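Local structure of cruciferin (Brassica napus, 3KGL) at residues L15-V20 against E29-H34; R190-F195 against Q205-G210. The protein probably serves as a seed storage protein, an 11S globulin of the cupin superfamily that acts as a nutrient reservoir. All coordinates share one frame; numbering follows the deposited sequence.

Interaction 1. Residues L15-V20 against E29-H34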
ATOM      1  N   LEU A  15     -26.645  -8.780   1.345  1.00 34.41           N
ATOM      2  CA  LEU A  15     -25.971  -9.875   2.038  1.00 23.77           C
ATOM      3  C   LEU A  15     -26.294  -9.945   3.527  1.00 52.64           C
ATOM      4  O   LEU A  15     -26.620  -8.936   4.163  1.00 32.69           O
ATOM      5  CB  LEU A  15     -24.455  -9.746   1.877  1.00 38.64           C
ATOM      6  CG  LEU A  15     -23.834  -9.880   0.488  1.00 37.83           C
ATOM      7  CD1 LEU A  15     -22.438  -9.271   0.470  1.00 31.65           C
ATOM      8  CD2 LEU A  15     -23.798 -11.334   0.082  1.00 32.43           C
ATOM      9  N   GLU A  16     -26.177 -11.144   4.085  1.00 22.05           N
ATOM     10  CA  GLU A  16     -26.337 -11.326   5.512  1.00 16.07           C
ATOM     11  C   GLU A  16     -25.236 -12.243   6.045  1.00 39.44           C
ATOM     12  O   GLU A  16     -24.466 -12.808   5.271  1.00 31.80           O
ATOM     13  CB  GLU A  16     -27.713 -11.911   5.802  1.00 48.31           C
ATOM     14  CG  GLU A  16     -28.860 -11.112   5.227  1.00 39.97           C
ATOM     15  CD  GLU A  16     -30.209 -11.803   5.393  1.00 86.82           C
ATOM     16  OE1 GLU A  16     -30.241 -12.963   5.873  1.00 27.45           O
ATOM     17  OE2 GLU A  16     -31.236 -11.178   5.037  1.00 61.63           O
ATOM     18  N   PRO A  17     -25.146 -12.393   7.375  1.00 28.91           N
ATOM     19  CA  PRO A  17     -24.054 -13.182   7.947  1.00 56.53           C
ATOM     20  C   PRO A  17     -23.980 -14.596   7.390  1.00 23.80           C
ATOM     21  O   PRO A  17     -24.996 -15.107   6.961  1.00 38.25           O
ATOM     22  CB  PRO A  17     -24.390 -13.183   9.436  1.00 16.94           C
ATOM     23  CG  PRO A  17     -25.022 -11.894   9.644  1.00 33.22           C
ATOM     24  CD  PRO A  17     -25.884 -11.679   8.427  1.00 53.05           C
ATOM     25  N   SER A  18     -22.794 -15.202   7.391  1.00 22.86           N
ATOM     26  CA  SER A  18     -22.610 -16.531   6.808  1.00 37.68           C
ATOM     27  C   SER A  18     -22.143 -17.558   7.811  1.00 32.50           C
ATOM     28  O   SER A  18     -22.060 -18.739   7.482  1.00 50.26           O
ATOM     29  CB  SER A  18     -21.636 -16.505   5.626  1.00 11.31           C
ATOM     30  OG  SER A  18     -22.216 -15.820   4.524  1.00 60.64           O
ATOM     31  N   HIS A  19     -21.816 -17.107   9.019  1.00 42.99           N
ATOM     32  CA  HIS A  19     -21.421 -18.002  10.106  1.00 39.33           C
ATOM     33  C   HIS A  19     -21.860 -17.317  11.381  1.00 57.60           C
ATOM     34  O   HIS A  19     -21.835 -16.084  11.452  1.00 30.81           O
ATOM     35  CB  HIS A  19     -19.895 -18.210  10.182  1.00 57.51           C
ATOM     36  CG  HIS A  19     -19.199 -18.305   8.854  1.00 96.50           C
ATOM     37  ND1 HIS A  19     -18.819 -19.510   8.299  1.00 32.73           N
ATOM     38  CD2 HIS A  19     -18.774 -17.341   7.997  1.00 58.97           C
ATOM     39  CE1 HIS A  19     -18.214 -19.283   7.143  1.00104.91           C
ATOM     40  NE2 HIS A  19     -18.174 -17.977   6.937  1.00 65.35           N
ATOM     41  N   VAL A  20     -22.254 -18.089  12.392  1.00 17.81           N
ATOM     42  CA  VAL A  20     -22.564 -17.462  13.670  1.00 21.88           C
ATOM     43  C   VAL A  20     -21.861 -18.114  14.855  1.00 30.20           C
ATOM     44  O   VAL A  20     -21.739 -19.325  14.930  1.00 40.27           O
ATOM     45  CB  VAL A  20     -24.074 -17.276  13.881  1.00 23.19           C
ATOM     46  CG1 VAL A  20     -24.399 -17.016  15.350  1.00 21.73           C
ATOM     47  CG2 VAL A  20     -24.546 -16.111  13.017  1.00 16.44           C
ATOM     48  N   GLU A  29     -22.054 -12.410  14.560  1.00 16.14           N
ATOM     49  CA  GLU A  29     -22.475 -12.794  13.228  1.00 18.62           C
ATOM     50  C   GLU A  29     -21.535 -12.222  12.200  1.00 27.74           C
ATOM     51  O   GLU A  29     -21.416 -11.008  12.056  1.00 37.21           O
ATOM     52  CB  GLU A  29     -23.906 -12.333  12.983  1.00 32.98           C
ATOM     53  CG  GLU A  29     -24.863 -12.937  13.996  1.00 46.31           C
ATOM     54  CD  GLU A  29     -26.295 -12.623  13.707  1.00 46.47           C
ATOM     55  OE1 GLU A  29     -26.623 -11.432  13.514  1.00 51.19           O
ATOM     56  OE2 GLU A  29     -27.098 -13.575  13.683  1.00 91.68           O
ATOM     57  N   VAL A  30     -20.855 -13.102  11.484  1.00 11.55           N
ATOM     58  CA  VAL A  30     -19.776 -12.659  10.628  1.00 29.67           C
ATOM     59  C   VAL A  30     -20.049 -12.947   9.155  1.00 46.33           C
ATOM     60  O   VAL A  30     -20.442 -14.063   8.794  1.00 25.54           O
ATOM     61  CB  VAL A  30     -18.424 -13.252  11.104  1.00 25.39           C
ATOM     62  CG1 VAL A  30     -18.649 -14.564  11.803  1.00 40.39           C
ATOM     63  CG2 VAL A  30     -17.449 -13.404   9.954  1.00 26.18           C
ATOM     64  N   TRP A  31     -19.843 -11.912   8.331  1.00 29.33           N
ATOM     65  CA  TRP A  31     -20.047 -11.945   6.882  1.00 16.26           C
ATOM     66  C   TRP A  31     -18.922 -12.659   6.162  1.00 18.87           C
ATOM     67  O   TRP A  31     -17.806 -12.747   6.663  1.00 32.95           O
ATOM     68  CB  TRP A  31     -20.158 -10.532   6.329  1.00  5.44           C
ATOM     69  CG  TRP A  31     -21.562 -10.031   6.214  1.00 31.83           C
ATOM     70  CD1 TRP A  31     -22.343 -10.067   5.107  1.00 61.76           C
ATOM     71  CD2 TRP A  31     -22.353  -9.411   7.237  1.00 28.84           C
ATOM     72  NE1 TRP A  31     -23.569  -9.514   5.368  1.00 39.07           N
ATOM     73  CE2 TRP A  31     -23.602  -9.107   6.670  1.00 21.24           C
ATOM     74  CE3 TRP A  31     -22.128  -9.091   8.575  1.00 36.75           C
ATOM     75  CZ2 TRP A  31     -24.617  -8.500   7.385  1.00 28.76           C
ATOM     76  CZ3 TRP A  31     -23.144  -8.488   9.289  1.00 42.52           C
ATOM     77  CH2 TRP A  31     -24.370  -8.195   8.692  1.00 44.01           C
ATOM     78  N   ASP A  32     -19.215 -13.155   4.967  1.00 24.43           N
ATOM     79  CA  ASP A  32     -18.216 -13.871   4.196  1.00 28.97           C
ATOM     80  C   ASP A  32     -17.391 -12.956   3.276  1.00 77.55           C
ATOM     81  O   ASP A  32     -17.915 -12.349   2.333  1.00 35.49           O
ATOM     82  CB  ASP A  32     -18.877 -14.961   3.373  1.00 23.42           C
ATOM     83  CG  ASP A  32     -17.875 -15.911   2.777  1.00 41.51           C
ATOM     84  OD1 ASP A  32     -16.710 -15.906   3.235  1.00 86.86           O
ATOM     85  OD2 ASP A  32     -18.248 -16.662   1.860  1.00 44.46           O
ATOM     86  N   HIS A  33     -16.091 -12.875   3.535  1.00 42.96           N
ATOM     87  CA  HIS A  33     -15.234 -12.013   2.737  1.00 24.01           C
ATOM     88  C   HIS A  33     -14.763 -12.711   1.466  1.00 36.62           C
ATOM     89  O   HIS A  33     -14.156 -12.074   0.606  1.00 68.95           O
ATOM     90  CB  HIS A  33     -14.044 -11.530   3.566  1.00 27.76           C
ATOM     91  CG  HIS A  33     -13.392 -12.614   4.360  1.00 32.76           C
ATOM     92  ND1 HIS A  33     -13.886 -13.045   5.574  1.00 40.63           N
ATOM     93  CD2 HIS A  33     -12.292 -13.364   4.110  1.00 24.48           C
ATOM     94  CE1 HIS A  33     -13.113 -14.012   6.038  1.00 81.35           C
ATOM     95  NE2 HIS A  33     -12.139 -14.227   5.170  1.00 15.87           N
ATOM     96  N   HIS A  34     -15.038 -14.013   1.358  1.00 40.40           N
ATOM     97  CA  HIS A  34     -14.738 -14.788   0.149  1.00 51.28           C
ATOM     98  C   HIS A  34     -15.830 -14.638  -0.911  1.00 50.06           C
ATOM     99  O   HIS A  34     -15.717 -15.170  -2.014  1.00 53.27           O
ATOM    100  CB  HIS A  34     -14.583 -16.277   0.457  1.00 51.51           C
ATOM    101  CG  HIS A  34     -13.498 -16.589   1.433  1.00 31.35           C
ATOM    102  ND1 HIS A  34     -13.752 -17.153   2.664  1.00 31.36           N
ATOM    103  CD2 HIS A  34     -12.156 -16.436   1.357  1.00 91.37           C
ATOM    104  CE1 HIS A  34     -12.611 -17.330   3.306  1.00 99.95           C
ATOM    105  NE2 HIS A  34     -11.627 -16.902   2.536  1.00105.61           N
TER
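Ser18 and His19 both face Val30 across an antiparallel pairing, a classic beta bulge: Val30 O accepts a bond from Ser18 N (3.0 Å) and a weak one from His19 N, while Val30 N donates to His19 O (3.1 Å, 171°). Ser18 N stands above the carbonyl plane of Val30, whereas Val30 N approaches His19 O nearly end-on. Pro17 lies over the indole of Trp31, a CH-pi contact with CD 3.9 Å from the centroid of the six-membered ring. The carbonyl carbon of Glu16 lies over the pyrrole side of the indole, toward its rim, and Leu15 CB comes to 3.6 Å from Trp31 NE1. The pairing lies at the open end of the beta hairpin of strands 19-23 and 26-30; strand 19-23 is outermost, within this chain, in one sheet of the first cupin domain, and strand 43-50 follows 26-30, with Phe45 meeting Trp31 edge-to-face. Pro17 CG also rests on Glu29 CB (3.5 Å). With its CG beside the backbone N (chi1 -59°), Glu29 runs alongside Val20 and carries its carboxylate to salt bridges with Arg47 and Arg27. Asp32 CB packs against Ser18 OG, and Asp32 OD1 accepts from His34 N (3.1 Å) in an Asx turn.

Interaction 2. Residues R190-F195 against Q205-G210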
ATOM      1  N   ARG A 190      -5.758 -11.769   3.889  1.00 47.24           N
ATOM      2  CA  ARG A 190      -7.076 -11.451   3.354  1.00 46.72           C
ATOM      3  C   ARG A 190      -8.256 -11.912   4.233  1.00 14.36           C
ATOM      4  O   ARG A 190      -9.393 -11.868   3.793  1.00 71.95           O
ATOM      5  CB  ARG A 190      -7.219 -12.018   1.951  1.00 69.18           C
ATOM      6  CG  ARG A 190      -8.108 -11.192   1.065  1.00 97.80           C
ATOM      7  CD  ARG A 190      -7.447  -9.881   0.694  1.00 68.85           C
ATOM      8  NE  ARG A 190      -8.233  -9.188  -0.325  1.00104.80           N
ATOM      9  CZ  ARG A 190      -7.856  -8.064  -0.915  1.00106.29           C
ATOM     10  NH1 ARG A 190      -6.692  -7.506  -0.583  1.00 49.93           N
ATOM     11  NH2 ARG A 190      -8.642  -7.506  -1.832  1.00 61.79           N
ATOM     12  N   ASN A 191      -7.984 -12.345   5.460  1.00 22.48           N
ATOM     13  CA  ASN A 191      -9.035 -12.616   6.449  1.00 37.38           C
ATOM     14  C   ASN A 191      -9.033 -11.621   7.612  1.00 40.92           C
ATOM     15  O   ASN A 191      -8.004 -11.000   7.909  1.00 37.53           O
ATOM     16  CB  ASN A 191      -8.940 -14.030   7.038  1.00 11.73           C
ATOM     17  CG  ASN A 191      -8.559 -15.065   6.025  1.00 23.04           C
ATOM     18  OD1 ASN A 191      -9.411 -15.807   5.509  1.00 28.38           O
ATOM     19  ND2 ASN A 191      -7.274 -15.138   5.732  1.00 12.23           N
ATOM     20  N   PRO A 192     -10.194 -11.464   8.271  1.00 26.23           N
ATOM     21  CA  PRO A 192     -10.255 -10.684   9.500  1.00 34.85           C
ATOM     22  C   PRO A 192      -9.739 -11.575  10.603  1.00 14.86           C
ATOM     23  O   PRO A 192     -10.045 -12.750  10.612  1.00 20.00           O
ATOM     24  CB  PRO A 192     -11.754 -10.450   9.675  1.00 24.09           C
ATOM     25  CG  PRO A 192     -12.366 -11.597   9.025  1.00 24.94           C
ATOM     26  CD  PRO A 192     -11.543 -11.829   7.815  1.00 19.50           C
ATOM     27  N   ARG A 193      -8.931 -11.045  11.505  1.00 37.21           N
ATOM     28  CA  ARG A 193      -8.390 -11.894  12.546  1.00 27.91           C
ATOM     29  C   ARG A 193      -8.545 -11.285  13.914  1.00 42.50           C
ATOM     30  O   ARG A 193      -7.824 -10.363  14.281  1.00 55.01           O
ATOM     31  CB  ARG A 193      -6.940 -12.249  12.272  1.00  8.79           C
ATOM     32  CG  ARG A 193      -6.773 -13.108  11.052  1.00 13.27           C
ATOM     33  CD  ARG A 193      -5.473 -13.849  11.108  1.00  7.47           C
ATOM     34  NE  ARG A 193      -5.140 -14.476   9.838  1.00 14.97           N
ATOM     35  CZ  ARG A 193      -5.187 -15.780   9.624  1.00  6.54           C
ATOM     36  NH1 ARG A 193      -5.564 -16.603  10.586  1.00 23.44           N
ATOM     37  NH2 ARG A 193      -4.860 -16.264   8.445  1.00 40.39           N
ATOM     38  N   PRO A 194      -9.510 -11.805  14.672  1.00 40.89           N
ATOM     39  CA  PRO A 194      -9.693 -11.418  16.062  1.00 28.93           C
ATOM     40  C   PRO A 194      -8.574 -12.054  16.858  1.00 42.24           C
ATOM     41  O   PRO A 194      -8.202 -13.207  16.605  1.00 27.64           O
ATOM     42  CB  PRO A 194     -11.021 -12.080  16.441  1.00 19.73           C
ATOM     43  CG  PRO A 194     -11.559 -12.687  15.188  1.00 36.42           C
ATOM     44  CD  PRO A 194     -10.413 -12.892  14.278  1.00 23.48           C
ATOM     45  N   PHE A 195      -8.020 -11.304  17.797  1.00 49.04           N
ATOM     46  CA  PHE A 195      -7.134 -11.902  18.771  1.00 37.77           C
ATOM     47  C   PHE A 195      -7.821 -11.789  20.102  1.00 36.55           C
ATOM     48  O   PHE A 195      -8.027 -10.687  20.618  1.00 51.12           O
ATOM     49  CB  PHE A 195      -5.779 -11.213  18.789  1.00 35.59           C
ATOM     50  CG  PHE A 195      -4.895 -11.596  17.635  1.00 41.14           C
ATOM     51  CD1 PHE A 195      -3.879 -12.518  17.799  1.00 18.81           C
ATOM     52  CD2 PHE A 195      -5.083 -11.036  16.387  1.00  8.92           C
ATOM     53  CE1 PHE A 195      -3.065 -12.857  16.749  1.00 13.43           C
ATOM     54  CE2 PHE A 195      -4.263 -11.374  15.338  1.00 20.81           C
ATOM     55  CZ  PHE A 195      -3.255 -12.285  15.520  1.00 22.86           C
ATOM     56  N   GLN A 205     -12.187 -20.766  13.893  1.00 19.25           N
ATOM     57  CA  GLN A 205     -12.135 -19.684  12.908  1.00 40.25           C
ATOM     58  C   GLN A 205     -12.864 -20.084  11.632  1.00 47.43           C
ATOM     59  O   GLN A 205     -12.273 -20.230  10.556  1.00 24.55           O
ATOM     60  CB  GLN A 205     -10.690 -19.282  12.635  1.00 19.12           C
ATOM     61  CG  GLN A 205      -9.832 -19.377  13.874  1.00 45.90           C
ATOM     62  CD  GLN A 205      -8.411 -18.917  13.650  1.00 44.67           C
ATOM     63  OE1 GLN A 205      -8.140 -17.721  13.555  1.00 66.62           O
ATOM     64  NE2 GLN A 205      -7.488 -19.865  13.587  1.00 47.15           N
ATOM     65  N   VAL A 206     -14.172 -20.239  11.778  1.00 30.31           N
ATOM     66  CA  VAL A 206     -15.020 -20.833  10.759  1.00 27.26           C
ATOM     67  C   VAL A 206     -15.155 -19.935   9.546  1.00 27.16           C
ATOM     68  O   VAL A 206     -15.627 -20.378   8.495  1.00 40.72           O
ATOM     69  CB  VAL A 206     -16.414 -21.098  11.334  1.00 22.54           C
ATOM     70  CG1 VAL A 206     -16.316 -21.973  12.570  1.00 15.44           C
ATOM     71  CG2 VAL A 206     -17.081 -19.784  11.696  1.00 22.89           C
ATOM     72  N   TRP A 207     -14.740 -18.678   9.705  1.00 21.65           N
ATOM     73  CA  TRP A 207     -14.823 -17.668   8.646  1.00 32.42           C
ATOM     74  C   TRP A 207     -13.589 -17.669   7.744  1.00 28.19           C
ATOM     75  O   TRP A 207     -13.590 -17.031   6.698  1.00 59.20           O
ATOM     76  CB  TRP A 207     -15.052 -16.271   9.235  1.00  8.63           C
ATOM     77  CG  TRP A 207     -13.981 -15.842  10.199  1.00 35.83           C
ATOM     78  CD1 TRP A 207     -12.902 -15.056   9.922  1.00 28.14           C
ATOM     79  CD2 TRP A 207     -13.879 -16.183  11.598  1.00 64.41           C
ATOM     80  NE1 TRP A 207     -12.140 -14.880  11.053  1.00 23.27           N
ATOM     81  CE2 TRP A 207     -12.715 -15.556  12.094  1.00 34.33           C
ATOM     82  CE3 TRP A 207     -14.651 -16.958  12.471  1.00 17.56           C
ATOM     83  CZ2 TRP A 207     -12.307 -15.679  13.421  1.00 28.62           C
ATOM     84  CZ3 TRP A 207     -14.244 -17.073  13.787  1.00 47.92           C
ATOM     85  CH2 TRP A 207     -13.078 -16.439  14.248  1.00 30.82           C
ATOM     86  N   ILE A 208     -12.549 -18.388   8.165  1.00 39.68           N
ATOM     87  CA  ILE A 208     -11.361 -18.659   7.352  1.00 30.90           C
ATOM     88  C   ILE A 208     -11.470 -20.070   6.749  1.00 26.65           C
ATOM     89  O   ILE A 208     -12.147 -20.924   7.313  1.00120.63           O
ATOM     90  CB  ILE A 208     -10.091 -18.552   8.221  1.00 33.59           C
ATOM     91  CG1 ILE A 208     -10.105 -17.258   9.037  1.00 20.98           C
ATOM     92  CG2 ILE A 208      -8.845 -18.614   7.373  1.00 53.04           C
ATOM     93  CD1 ILE A 208      -8.821 -17.007   9.770  1.00 23.30           C
ATOM     94  N   GLU A 209     -10.805 -20.327   5.624  1.00 51.87           N
ATOM     95  CA  GLU A 209     -10.979 -21.599   4.892  1.00 95.70           C
ATOM     96  C   GLU A 209     -10.599 -22.907   5.605  1.00109.08           C
ATOM     97  O   GLU A 209     -11.471 -23.677   6.017  1.00134.58           O
ATOM     98  CB  GLU A 209     -10.289 -21.555   3.526  1.00 30.74           C
ATOM     99  CG  GLU A 209     -11.146 -20.934   2.437  1.00 70.37           C
ATOM    100  CD  GLU A 209     -10.413 -20.788   1.119  1.00 92.87           C
ATOM    101  OE1 GLU A 209      -9.595 -21.679   0.781  1.00 61.97           O
ATOM    102  OE2 GLU A 209     -10.665 -19.782   0.419  1.00 61.72           O
ATOM    103  N   GLY A 210      -9.306 -23.176   5.718  1.00 32.20           N
ATOM    104  CA  GLY A 210      -8.860 -24.486   6.164  1.00 47.79           C
ATOM    105  C   GLY A 210      -8.611 -24.632   7.653  1.00 79.75           C
ATOM    106  O   GLY A 210      -7.599 -25.193   8.072  1.00 78.72           O
TER
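Trp207 lays the pyrrole side of its indole along Pro192 and its benzo side against Pro194, with Pro192 CG 3.6 Å from Trp207 CD1 and Pro194 CD 3.5 Å from Trp207 CZ2. Between these two contacts the indole N-H donates to the carbonyl of Pro192, NE1 to O 3.0 Å at 154°. The oxygen lies close to the ring plane, while the donor is tilted 29° from the carbonyl plane. Together with the two prolines, the bond probably fixes the rotation of the indole. Trp207 CG sits between the backbone N and the carbonyl carbon (chi1 58°), which turns the ring back over its own turn: Gln205 CA lies over one face. A leucine here would probably leave the buried Pro192 O without its donor and open a gap beside Pro194. Ile208 carries the other half of the contact, crossing Asn191 and Arg193 at about right angles. Its CG2 meets Asn191 OD1 (3.4 Å), and its CD1 lies over one face of the Arg193 guanidinium, 3.4 Å from NH1. That guanidinium is held by salt bridges to Asp189 and to Asp362 of the second subunit, and Asn191 ND2 donates to Asn5 OD1 of the second subunit, so the contact backs onto the subunit interface. A type I beta turn, Gln205 to Ile208, presents Trp207 and Ile208 from the loop between strand 194-196 and helix 225-232, packing them against the run into that strand, with strand 19-23 touching Trp207 through His19 and Leu21.

In the fold
The two contacts follow one another in sequence, some 155 residues separating them, yet their centres are only 11 Å apart. Interaction 1 belongs to the hairpin of strands 19-23 and 26-30 at the margin of one sheet of the N-terminal cupin domain; interaction 2 joins the approach to strand 194-196, part of the domain's other sheet, to the loop that follows. His33 bridges them, its NE2 3.2 Å from Asn191 OD1 in a probable hydrogen bond, while His19 packs on Val206. The hairpin is thereby tied to the 205-210 loop, and through interaction 2 to the second subunit; no other chain of the assembly touches the segments of interaction 1.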